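Local coordinates for protein ubiquitin-like-specific protease 2 (Saccharomyces cerevisiae, PDB 5LNB) that removes the small modifier SUMO from proteins as a cysteine protease of the C48 family, here seen as its catalytic domain, at residues A[223-228]-A[255-260]; A[41-46]-A[266-271]; A[104-109]-A[188-193]. All coordinates share one frame; numbering follows the deposited sequence.

Contact 1: A[223-228]-A[255-260]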
loop_
_atom_site.group_PDB
_atom_site.type_symbol
_atom_site.label_atom_id
_atom_site.label_comp_id
_atom_site.label_asym_id
_atom_site.label_seq_id
_atom_site.Cartn_x
_atom_site.Cartn_y
_atom_site.Cartn_z
ATOM N N ILE A 223 2.062 -4.936 3.331
ATOM C CA ILE A 223 1.426 -5.085 2.026
ATOM C C ILE A 223 2.090 -6.207 1.243
ATOM O O ILE A 223 1.417 -7.050 0.638
ATOM C CB ILE A 223 1.462 -3.749 1.258
ATOM C CG1 ILE A 223 0.488 -2.753 1.913
ATOM C CG2 ILE A 223 1.146 -3.979 -0.217
ATOM C CD1 ILE A 223 0.518 -1.355 1.353
ATOM N N ARG A 224 3.420 -6.244 1.253
ATOM C CA ARG A 224 4.130 -7.317 0.572
ATOM C C ARG A 224 3.685 -8.680 1.079
ATOM O O ARG A 224 3.418 -9.592 0.289
ATOM C CB ARG A 224 5.635 -7.153 0.760
ATOM C CG ARG A 224 6.427 -8.301 0.163
ATOM C CD ARG A 224 7.920 -8.133 0.377
ATOM N NE ARG A 224 8.654 -9.232 -0.231
ATOM C CZ ARG A 224 9.958 -9.441 -0.069
ATOM N NH1 ARG A 224 10.674 -8.629 0.699
ATOM N NH2 ARG A 224 10.545 -10.468 -0.669
ATOM N N LYS A 225 3.607 -8.842 2.404
ATOM C CA LYS A 225 3.189 -10.126 2.958
ATOM C C LYS A 225 1.760 -10.458 2.544
ATOM O O LYS A 225 1.460 -11.593 2.166
ATOM C CB LYS A 225 3.321 -10.117 4.479
ATOM C CG LYS A 225 2.804 -11.378 5.159
ATOM C CD LYS A 225 3.583 -12.617 4.743
ATOM C CE LYS A 225 5.079 -12.433 4.988
ATOM N NZ LYS A 225 5.835 -13.718 4.865
ATOM N N PHE A 226 0.861 -9.474 2.613
ATOM C CA PHE A 226 -0.528 -9.720 2.233
ATOM C C PHE A 226 -0.618 -10.325 0.833
ATOM O O PHE A 226 -1.354 -11.293 0.610
ATOM C CB PHE A 226 -1.331 -8.416 2.316
ATOM C CG PHE A 226 -2.781 -8.565 1.934
ATOM C CD1 PHE A 226 -3.173 -8.504 0.595
ATOM C CD2 PHE A 226 -3.757 -8.755 2.911
ATOM C CE1 PHE A 226 -4.514 -8.640 0.236
ATOM C CE2 PHE A 226 -5.100 -8.892 2.562
ATOM C CZ PHE A 226 -5.484 -8.835 1.220
ATOM N N PHE A 227 0.147 -9.790 -0.119
ATOM C CA PHE A 227 0.022 -10.210 -1.509
ATOM C C PHE A 227 0.909 -11.392 -1.879
ATOM O O PHE A 227 0.860 -11.848 -3.022
ATOM C CB PHE A 227 0.286 -9.031 -2.432
ATOM C CG PHE A 227 -0.878 -8.100 -2.524
ATOM C CD1 PHE A 227 -1.956 -8.403 -3.342
ATOM C CD2 PHE A 227 -0.921 -6.945 -1.760
ATOM C CE1 PHE A 227 -3.045 -7.557 -3.411
ATOM C CE2 PHE A 227 -2.000 -6.096 -1.829
ATOM C CZ PHE A 227 -3.070 -6.402 -2.649
ATOM N N GLU A 228 1.681 -11.930 -0.941
ATOM C CA GLU A 228 2.189 -13.276 -1.161
ATOM C C GLU A 228 1.088 -14.325 -0.998
ATOM O O GLU A 228 1.204 -15.414 -1.571
ATOM C CB GLU A 228 3.367 -13.550 -0.224
ATOM C CG GLU A 228 4.521 -12.591 -0.485
ATOM C CD GLU A 228 5.697 -12.748 0.475
ATOM O OE1 GLU A 228 5.503 -13.238 1.618
ATOM O OE2 GLU A 228 6.825 -12.371 0.072
ATOM N N TYR A 255 3.990 -15.089 11.285
ATOM C CA TYR A 255 3.408 -14.989 9.952
ATOM C C TYR A 255 4.012 -13.838 9.160
ATOM O O TYR A 255 4.290 -13.984 7.966
ATOM C CB TYR A 255 1.888 -14.820 10.041
ATOM C CG TYR A 255 1.216 -14.952 8.690
ATOM C CD1 TYR A 255 1.024 -16.200 8.114
ATOM C CD2 TYR A 255 0.796 -13.828 7.976
ATOM C CE1 TYR A 255 0.429 -16.331 6.867
ATOM C CE2 TYR A 255 0.191 -13.948 6.716
ATOM C CZ TYR A 255 0.014 -15.202 6.175
ATOM O OH TYR A 255 -0.584 -15.348 4.947
ATOM N N PHE A 256 4.213 -12.682 9.807
ATOM C CA PHE A 256 4.722 -11.479 9.159
ATOM C C PHE A 256 6.239 -11.317 9.294
ATOM O O PHE A 256 6.751 -10.210 9.073
ATOM C CB PHE A 256 4.022 -10.234 9.713
ATOM C CG PHE A 256 2.605 -10.070 9.237
ATOM C CD1 PHE A 256 2.328 -9.446 8.023
ATOM C CD2 PHE A 256 1.542 -10.539 10.005
ATOM C CE1 PHE A 256 1.017 -9.295 7.580
ATOM C CE2 PHE A 256 0.228 -10.392 9.568
ATOM C CZ PHE A 256 -0.035 -9.764 8.348
ATOM N N ASP A 257 6.962 -12.382 9.656
ATOM C CA ASP A 257 8.433 -12.369 9.696
ATOM C C ASP A 257 8.978 -11.218 10.544
ATOM O O ASP A 257 9.847 -10.453 10.110
ATOM C CB ASP A 257 9.027 -12.304 8.287
ATOM C CG ASP A 257 8.516 -13.405 7.382
ATOM O OD1 ASP A 257 8.326 -13.133 6.180
ATOM O OD2 ASP A 257 8.294 -14.535 7.874
ATOM N N LYS A 258 8.477 -11.098 11.777
ATOM C CA LYS A 258 8.931 -9.990 12.607
ATOM C C LYS A 258 10.445 -10.020 12.811
ATOM O O LYS A 258 11.074 -8.963 12.920
ATOM C CB LYS A 258 8.217 -9.990 13.955
ATOM C CG LYS A 258 8.632 -8.812 14.831
ATOM C CD LYS A 258 7.865 -8.745 16.135
ATOM C CE LYS A 258 8.267 -7.507 16.947
ATOM N NZ LYS A 258 7.528 -7.455 18.248
ATOM N N ASN A 259 11.053 -11.211 12.852
ATOM C CA ASN A 259 12.489 -11.295 13.116
ATOM C C ASN A 259 13.323 -10.660 12.010
ATOM O O ASN A 259 14.475 -10.288 12.255
ATOM C CB ASN A 259 12.915 -12.754 13.319
ATOM C CG ASN A 259 12.737 -13.596 12.064
ATOM O OD1 ASN A 259 11.786 -13.412 11.308
ATOM N ND2 ASN A 259 13.657 -14.525 11.838
ATOM N N GLU A 260 12.774 -10.520 10.805
ATOM C CA GLU A 260 13.473 -9.863 9.705
ATOM C C GLU A 260 13.213 -8.363 9.630
ATOM O O GLU A 260 13.888 -7.675 8.859
ATOM C CB GLU A 260 13.069 -10.500 8.372
ATOM C CG GLU A 260 13.371 -11.986 8.280
ATOM C CD GLU A 260 12.694 -12.643 7.086
ATOM O OE1 GLU A 260 12.101 -11.915 6.255
ATOM O OE2 GLU A 260 12.748 -13.890 6.982
HETATM O O HOH W 1 1.160 -14.611 2.968
#

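Contact 2: A[41-46]-A[266-271]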
loop_
_atom_site.group_PDB
_atom_site.type_symbol
_atom_site.label_atom_id
_atom_site.label_comp_id
_atom_site.label_asym_id
_atom_site.label_seq_id
_atom_site.Cartn_x
_atom_site.Cartn_y
_atom_site.Cartn_z
ATOM N N LYS A 41 17.846 7.947 -0.203
ATOM C CA LYS A 41 18.629 8.147 1.012
ATOM C C LYS A 41 17.797 8.001 2.283
ATOM O O LYS A 41 18.375 7.861 3.368
ATOM C CB LYS A 41 19.296 9.520 0.991
ATOM C CG LYS A 41 18.380 10.646 1.415
ATOM C CD LYS A 41 19.011 11.985 1.112
ATOM C CE LYS A 41 18.109 13.122 1.543
ATOM N NZ LYS A 41 18.692 14.440 1.164
ATOM N N CYS A 42 16.466 8.034 2.186
ATOM C CA CYS A 42 15.653 7.849 3.382
ATOM C C CYS A 42 15.725 6.423 3.907
ATOM O O CYS A 42 15.355 6.188 5.061
ATOM C CB CYS A 42 14.199 8.247 3.114
ATOM S SG CYS A 42 13.260 7.077 2.117
ATOM N N LEU A 43 16.211 5.477 3.101
ATOM C CA LEU A 43 16.398 4.092 3.521
ATOM C C LEU A 43 17.695 3.883 4.307
ATOM O O LEU A 43 18.157 2.743 4.459
ATOM C CB LEU A 43 16.355 3.160 2.303
ATOM C CG LEU A 43 15.030 3.131 1.520
ATOM C CD1 LEU A 43 15.170 2.379 0.195
ATOM C CD2 LEU A 43 13.901 2.529 2.352
ATOM N N PHE A 44 18.302 4.946 4.805
ATOM C CA PHE A 44 19.425 4.825 5.720
ATOM C C PHE A 44 18.973 5.137 7.142
ATOM O O PHE A 44 17.972 5.825 7.364
ATOM C CB PHE A 44 20.571 5.749 5.303
ATOM C CG PHE A 44 21.308 5.282 4.080
ATOM C CD1 PHE A 44 22.366 4.390 4.191
ATOM C CD2 PHE A 44 20.942 5.724 2.822
ATOM C CE1 PHE A 44 23.052 3.957 3.066
ATOM C CE2 PHE A 44 21.618 5.291 1.695
ATOM C CZ PHE A 44 22.675 4.408 1.818
ATOM N N ASN A 45 19.714 4.594 8.108
ATOM C CA ASN A 45 19.399 4.779 9.521
ATOM C C ASN A 45 17.941 4.431 9.798
ATOM O O ASN A 45 17.520 3.286 9.598
ATOM C CB ASN A 45 19.693 6.219 9.952
ATOM C CG ASN A 45 21.127 6.643 9.649
ATOM O OD1 ASN A 45 22.091 5.973 10.037
ATOM N ND2 ASN A 45 21.270 7.761 8.941
ATOM N N LYS A 46 17.166 5.415 10.251
ATOM C CA LYS A 46 15.739 5.256 10.492
ATOM C C LYS A 46 14.995 6.489 10.011
ATOM O O LYS A 46 14.101 7.001 10.692
ATOM C CB LYS A 46 15.446 4.996 11.973
ATOM C CG LYS A 46 16.029 3.698 12.495
ATOM C CD LYS A 46 16.007 3.641 13.984
ATOM C CE LYS A 46 16.785 2.431 14.478
ATOM N NZ LYS A 46 16.742 2.339 15.959
ATOM N N LYS A 266 17.517 -2.256 5.169
ATOM C CA LYS A 266 18.703 -2.561 4.382
ATOM C C LYS A 266 18.343 -3.386 3.155
ATOM O O LYS A 266 18.905 -3.180 2.071
ATOM C CB LYS A 266 19.738 -3.283 5.247
ATOM C CG LYS A 266 20.854 -3.922 4.452
ATOM C CD LYS A 266 21.906 -4.559 5.335
ATOM C CE LYS A 266 23.236 -4.693 4.576
ATOM N NZ LYS A 266 24.411 -4.922 5.482
ATOM N N ASN A 267 17.387 -4.309 3.294
ATOM C CA ASN A 267 17.044 -5.160 2.160
ATOM C C ASN A 267 16.331 -4.363 1.074
ATOM O O ASN A 267 16.544 -4.605 -0.122
ATOM C CB ASN A 267 16.219 -6.354 2.630
ATOM C CG ASN A 267 17.066 -7.373 3.391
ATOM O OD1 ASN A 267 18.146 -7.752 2.940
ATOM N ND2 ASN A 267 16.590 -7.798 4.561
ATOM N N LEU A 268 15.511 -3.383 1.467
ATOM C CA LEU A 268 14.916 -2.487 0.482
ATOM C C LEU A 268 15.989 -1.694 -0.260
ATOM O O LEU A 268 15.891 -1.502 -1.477
ATOM C CB LEU A 268 13.911 -1.552 1.156
ATOM C CG LEU A 268 12.673 -2.180 1.816
ATOM C CD1 LEU A 268 11.921 -1.110 2.580
ATOM C CD2 LEU A 268 11.749 -2.852 0.780
ATOM N N ARG A 269 17.032 -1.241 0.448
ATOM C CA ARG A 269 18.127 -0.533 -0.217
ATOM C C ARG A 269 18.823 -1.436 -1.220
ATOM O O ARG A 269 19.096 -1.030 -2.353
ATOM C CB ARG A 269 19.150 -0.019 0.793
ATOM C CG ARG A 269 18.722 1.152 1.621
ATOM C CD ARG A 269 19.951 1.925 2.114
ATOM N NE ARG A 269 21.081 1.066 2.479
ATOM C CZ ARG A 269 21.282 0.550 3.690
ATOM N NH1 ARG A 269 20.417 0.783 4.664
ATOM N NH2 ARG A 269 22.347 -0.206 3.926
ATOM N N HIS A 270 19.122 -2.671 -0.812
ATOM C CA HIS A 270 19.753 -3.617 -1.724
ATOM C C HIS A 270 18.892 -3.856 -2.958
ATOM O O HIS A 270 19.416 -3.986 -4.069
ATOM C CB HIS A 270 20.040 -4.937 -1.005
ATOM C CG HIS A 270 20.892 -5.881 -1.803
ATOM N ND1 HIS A 270 20.412 -7.067 -2.319
ATOM C CD2 HIS A 270 22.190 -5.803 -2.186
ATOM C CE1 HIS A 270 21.380 -7.683 -2.976
ATOM N NE2 HIS A 270 22.468 -6.937 -2.910
ATOM N N THR A 271 17.570 -3.927 -2.788
ATOM C CA THR A 271 16.701 -4.143 -3.941
ATOM C C THR A 271 16.775 -2.966 -4.908
ATOM O O THR A 271 16.982 -3.149 -6.113
ATOM C CB THR A 271 15.258 -4.367 -3.491
ATOM O OG1 THR A 271 15.178 -5.556 -2.692
ATOM C CG2 THR A 271 14.342 -4.497 -4.703
#

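Contact 3: A[104-109]-A[188-193]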
loop_
_atom_site.group_PDB
_atom_site.type_symbol
_atom_site.label_atom_id
_atom_site.label_comp_id
_atom_site.label_asym_id
_atom_site.label_seq_id
_atom_site.Cartn_x
_atom_site.Cartn_y
_atom_site.Cartn_z
ATOM N N ASN A 104 -13.070 7.168 -14.478
ATOM C CA ASN A 104 -12.742 5.973 -15.254
ATOM C C ASN A 104 -12.050 4.912 -14.409
ATOM O O ASN A 104 -11.185 4.183 -14.897
ATOM C CB ASN A 104 -11.901 6.322 -16.481
ATOM C CG ASN A 104 -12.756 6.842 -17.632
ATOM O OD1 ASN A 104 -13.987 6.712 -17.612
ATOM N ND2 ASN A 104 -12.112 7.427 -18.641
ATOM N N THR A 105 -12.436 4.817 -13.143
ATOM C CA THR A 105 -12.104 3.692 -12.280
ATOM C C THR A 105 -13.339 2.824 -12.081
ATOM O O THR A 105 -14.472 3.224 -12.376
ATOM C CB THR A 105 -11.608 4.156 -10.908
ATOM O OG1 THR A 105 -12.654 4.906 -10.273
ATOM C CG2 THR A 105 -10.334 4.999 -11.035
ATOM N N ASP A 106 -13.111 1.635 -11.542
ATOM C CA ASP A 106 -14.181 0.681 -11.319
ATOM C C ASP A 106 -13.852 -0.089 -10.043
ATOM O O ASP A 106 -13.633 -1.297 -10.054
ATOM C CB ASP A 106 -14.332 -0.231 -12.535
ATOM C CG ASP A 106 -15.494 -1.193 -12.409
ATOM O OD1 ASP A 106 -16.361 -0.983 -11.533
ATOM O OD2 ASP A 106 -15.539 -2.161 -13.199
ATOM N N LEU A 107 -13.828 0.625 -8.913
ATOM C CA LEU A 107 -13.281 0.051 -7.679
ATOM C C LEU A 107 -14.091 -1.137 -7.172
ATOM O O LEU A 107 -13.523 -2.057 -6.570
ATOM C CB LEU A 107 -13.192 1.118 -6.586
ATOM C CG LEU A 107 -12.241 2.279 -6.900
ATOM C CD1 LEU A 107 -12.189 3.293 -5.757
ATOM C CD2 LEU A 107 -10.848 1.726 -7.223
ATOM N N PHE A 108 -15.406 -1.139 -7.385
ATOM C CA PHE A 108 -16.227 -2.211 -6.839
ATOM C C PHE A 108 -16.114 -3.508 -7.633
ATOM O O PHE A 108 -16.735 -4.501 -7.247
ATOM C CB PHE A 108 -17.695 -1.767 -6.743
ATOM C CG PHE A 108 -17.975 -0.815 -5.596
ATOM C CD1 PHE A 108 -17.088 0.205 -5.282
ATOM C CD2 PHE A 108 -19.128 -0.944 -4.835
ATOM C CE1 PHE A 108 -17.346 1.079 -4.241
ATOM C CE2 PHE A 108 -19.387 -0.074 -3.790
ATOM C CZ PHE A 108 -18.498 0.937 -3.495
ATOM N N SER A 109 -15.339 -3.544 -8.716
ATOM C CA SER A 109 -14.996 -4.825 -9.322
ATOM C C SER A 109 -13.699 -5.399 -8.756
ATOM O O SER A 109 -13.286 -6.493 -9.154
ATOM C CB SER A 109 -14.890 -4.694 -10.843
ATOM O OG SER A 109 -13.761 -3.921 -11.206
ATOM N N ASP A 188 -22.325 7.424 -7.196
ATOM C CA ASP A 188 -21.881 8.081 -8.416
ATOM C C ASP A 188 -21.697 7.082 -9.555
ATOM O O ASP A 188 -22.224 7.282 -10.652
ATOM C CB ASP A 188 -20.576 8.827 -8.138
ATOM C CG ASP A 188 -20.038 9.556 -9.355
ATOM O OD1 ASP A 188 -20.838 9.907 -10.253
ATOM O OD2 ASP A 188 -18.808 9.780 -9.406
ATOM N N LYS A 189 -20.934 6.012 -9.329
ATOM C CA LYS A 189 -20.583 5.152 -10.457
ATOM C C LYS A 189 -21.656 4.119 -10.758
ATOM O O LYS A 189 -21.833 3.754 -11.923
ATOM C CB LYS A 189 -19.256 4.421 -10.218
ATOM C CG LYS A 189 -18.063 5.320 -9.952
ATOM C CD LYS A 189 -17.896 6.350 -11.030
ATOM C CE LYS A 189 -16.641 7.177 -10.799
ATOM N NZ LYS A 189 -16.589 8.336 -11.748
ATOM N N TYR A 190 -22.358 3.621 -9.738
ATOM C CA TYR A 190 -23.294 2.525 -9.929
ATOM C C TYR A 190 -24.717 2.843 -9.504
ATOM O O TYR A 190 -25.571 1.964 -9.596
ATOM C CB TYR A 190 -22.831 1.275 -9.171
ATOM C CG TYR A 190 -21.359 0.985 -9.257
ATOM C CD1 TYR A 190 -20.796 0.448 -10.422
ATOM C CD2 TYR A 190 -20.520 1.233 -8.166
ATOM C CE1 TYR A 190 -19.430 0.165 -10.492
ATOM C CE2 TYR A 190 -19.156 0.966 -8.231
ATOM C CZ TYR A 190 -18.618 0.435 -9.392
ATOM O OH TYR A 190 -17.268 0.167 -9.442
ATOM N N SER A 191 -25.005 4.057 -9.040
ATOM C CA SER A 191 -26.351 4.407 -8.591
ATOM C C SER A 191 -26.827 3.492 -7.465
ATOM O O SER A 191 -28.018 3.199 -7.347
ATOM C CB SER A 191 -27.345 4.379 -9.757
ATOM O OG SER A 191 -27.059 5.423 -10.660
ATOM N N ILE A 192 -25.894 3.023 -6.649
ATOM C CA ILE A 192 -26.178 2.123 -5.540
ATOM C C ILE A 192 -26.234 2.938 -4.256
ATOM O O ILE A 192 -25.353 3.768 -3.995
ATOM C CB ILE A 192 -25.113 1.015 -5.443
ATOM C CG1 ILE A 192 -25.439 -0.131 -6.407
ATOM C CG2 ILE A 192 -24.967 0.521 -4.015
ATOM C CD1 ILE A 192 -24.326 -1.178 -6.481
ATOM N N GLN A 193 -27.268 2.710 -3.460
ATOM C CA GLN A 193 -27.372 3.299 -2.131
ATOM C C GLN A 193 -26.678 2.361 -1.148
ATOM O O GLN A 193 -27.160 1.257 -0.876
ATOM C CB GLN A 193 -28.834 3.542 -1.761
ATOM C CG GLN A 193 -29.455 4.727 -2.481
ATOM C CD GLN A 193 -30.932 4.883 -2.167
ATOM O OE1 GLN A 193 -31.765 4.115 -2.653
ATOM N NE2 GLN A 193 -31.263 5.873 -1.345
HETATM O O HOH W 2 -15.790 7.545 -14.290
#

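Contact 1: A[223-228]-A[255-260]
K225 comes off helix 215-228 and folds round the residues that end helix 245-255. Its CG is anti to the backbone N (chi1 175°), which sends the chain off the helix; bends at chi2 and chi3 then double it back so that the aliphatic part meets two aromatic rings and the ammonium reaches beyond them. A long, flexible lysine suits a place where apolar rings give way to charge. The K225 chain slants across both rings, its CG 3.5 Å from CD1 of F256 and 4.0 Å from CE2 of Y255. At the end of the chain, K225 NZ donates to OD1 of D257 over 2.9 Å in a salt bridge. The lysine crosses the aspartate at about a right angle and meets OD1 from above the carboxylate plane, 41° out of it.

With positive phi, D257 is the C-prime residue of a Schellman motif that ends helix 245-255, and this turn probably helps present its carboxylate to K225. K225 NZ also has a weak bond to OE1 of E228, at 3.3 Å. R224 NE makes a long salt bridge to E228 OE2 (3.6 Å), so charges on both segments join in one network. With an alanine here instead of K225, D257 would probably lose its cation and a gap would open beside the F256 ring.

Away from these charges a water donates to K225 O and to Y255 OH, a hydroxyl that also bonds E232. F256 suits the apolar side, buried against W237 and P207.

Contact 2: A[41-46]-A[266-271]
R269 reaches from helix 264-285 across the turn at L43 and F44, and its different parts do different work. The close packing lies at the root of its chain. CG of R269 lies 4.0 Å from CD1 of L43; its 3.2 Å to CB of L43 is shorter than a normal contact, so that exact value is doubtful. The two side chains slide past each other in opposite directions. Deeper in, L43 CD2 touches L268 CD1 at 4.1 Å, the leucines crossing at about a right angle. Both are buried and continue inward onto helix 51-67, L43 against I53 and L268 against F57 and Y61; branched, apolar leucines suit this seam, where the turn between helices 37-40 and 51-67 and the long helix 264-285 share one apolar support.

The outer side is built differently. F44 is exposed, and its ring is covered on one face by the arginine: CD of R269 sits over the middle of the ring, 3.7 Å from its centroid, a CH-pi contact. The chain bends at chi3 (-38°), and beyond the bend the guanidinium lies flat on F44, with planes 12° apart and centres 4.4 Å apart. This is an offset cation-pi stack, with CZ well away from the ring axis. CA of K266 lies against the opposite guanidinium face, which leaves the group sandwiched between ring and helix backbone.

The edge of the guanidinium is used as well. R269 NH1 donates in the group's own plane to the carbonyl O of L43, at 3.0 Å and an N-H...O angle of 167°. A planar cation can be stacked and bonded at once, and here the nearly straight bond probably helps fix how the group is turned on the ring. No carboxylate of either segment pairs with the cation, so its charge is probably met by the carbonyl, the pi face and solvent.

Contact 3: A[104-109]-A[188-193]
The Y190 ring carries CB of its own neighbour K189 over the centre of one face, while OD1 of D106 lies at its edge, in plane. Y190 CD2 in turn lies over one face of F108, toward the rim. The two rings are oblique, planes 46° apart, and their closest atoms are F108 CG and Y190 CE2 at 3.4 Å.

The phenol oxygen does the polar work. Y190 OH donates to D106 OD1 over 2.6 Å, nearly along the C-O axis of that oxygen, and accepts from F108 N at 3.1 Å with an N-H...O angle of 148°. D106 can receive it because its CG is anti to the backbone N (chi1 -176°), which brings the carboxylate up to the hydroxyl. Tyrosine suits the place since one side chain supplies both an apolar ring and a hydroxyl that can donate one hydrogen bond and accept another. D106 also accepts at its backbone O from S109 N and, in the carbonyl plane, from S109 OG, which keeps the turn closed. Farther out, one water joins N104 N to K189 NZ.

F108 is buried against L131 and L135 of helix 131-136 and L182 and A186 of helix 172-190. The arrangement is a helix C-terminus packed on the short 3-10 turn leading into strand 112-119 of the central mixed sheet in the C48 protease domain.

How the contacts relate
All three contacts are partly buried, and each joins apolar packing to polar bonding. Contacts 1 and 2 are neighbours, centres about 17 Å apart, their later segments on successive helices, 258-261 and 264-285. L43 and L268 of contact 2 pack on helix 51-67, as does helix 215-228 of contact 1 through other residues. Contact 3 lies across the chain's centre, its own centre about 31 Å from that of contact 1, at the end of helix 172-190. Contact 2 brings together parts over 200 residues apart, a span holding the other two. Chemistry differs: an ionic network at contact 1, a stacked cation with a neutral acceptor at contact 2, a phenol hydroxyl shared between carboxylate and backbone at contact 3.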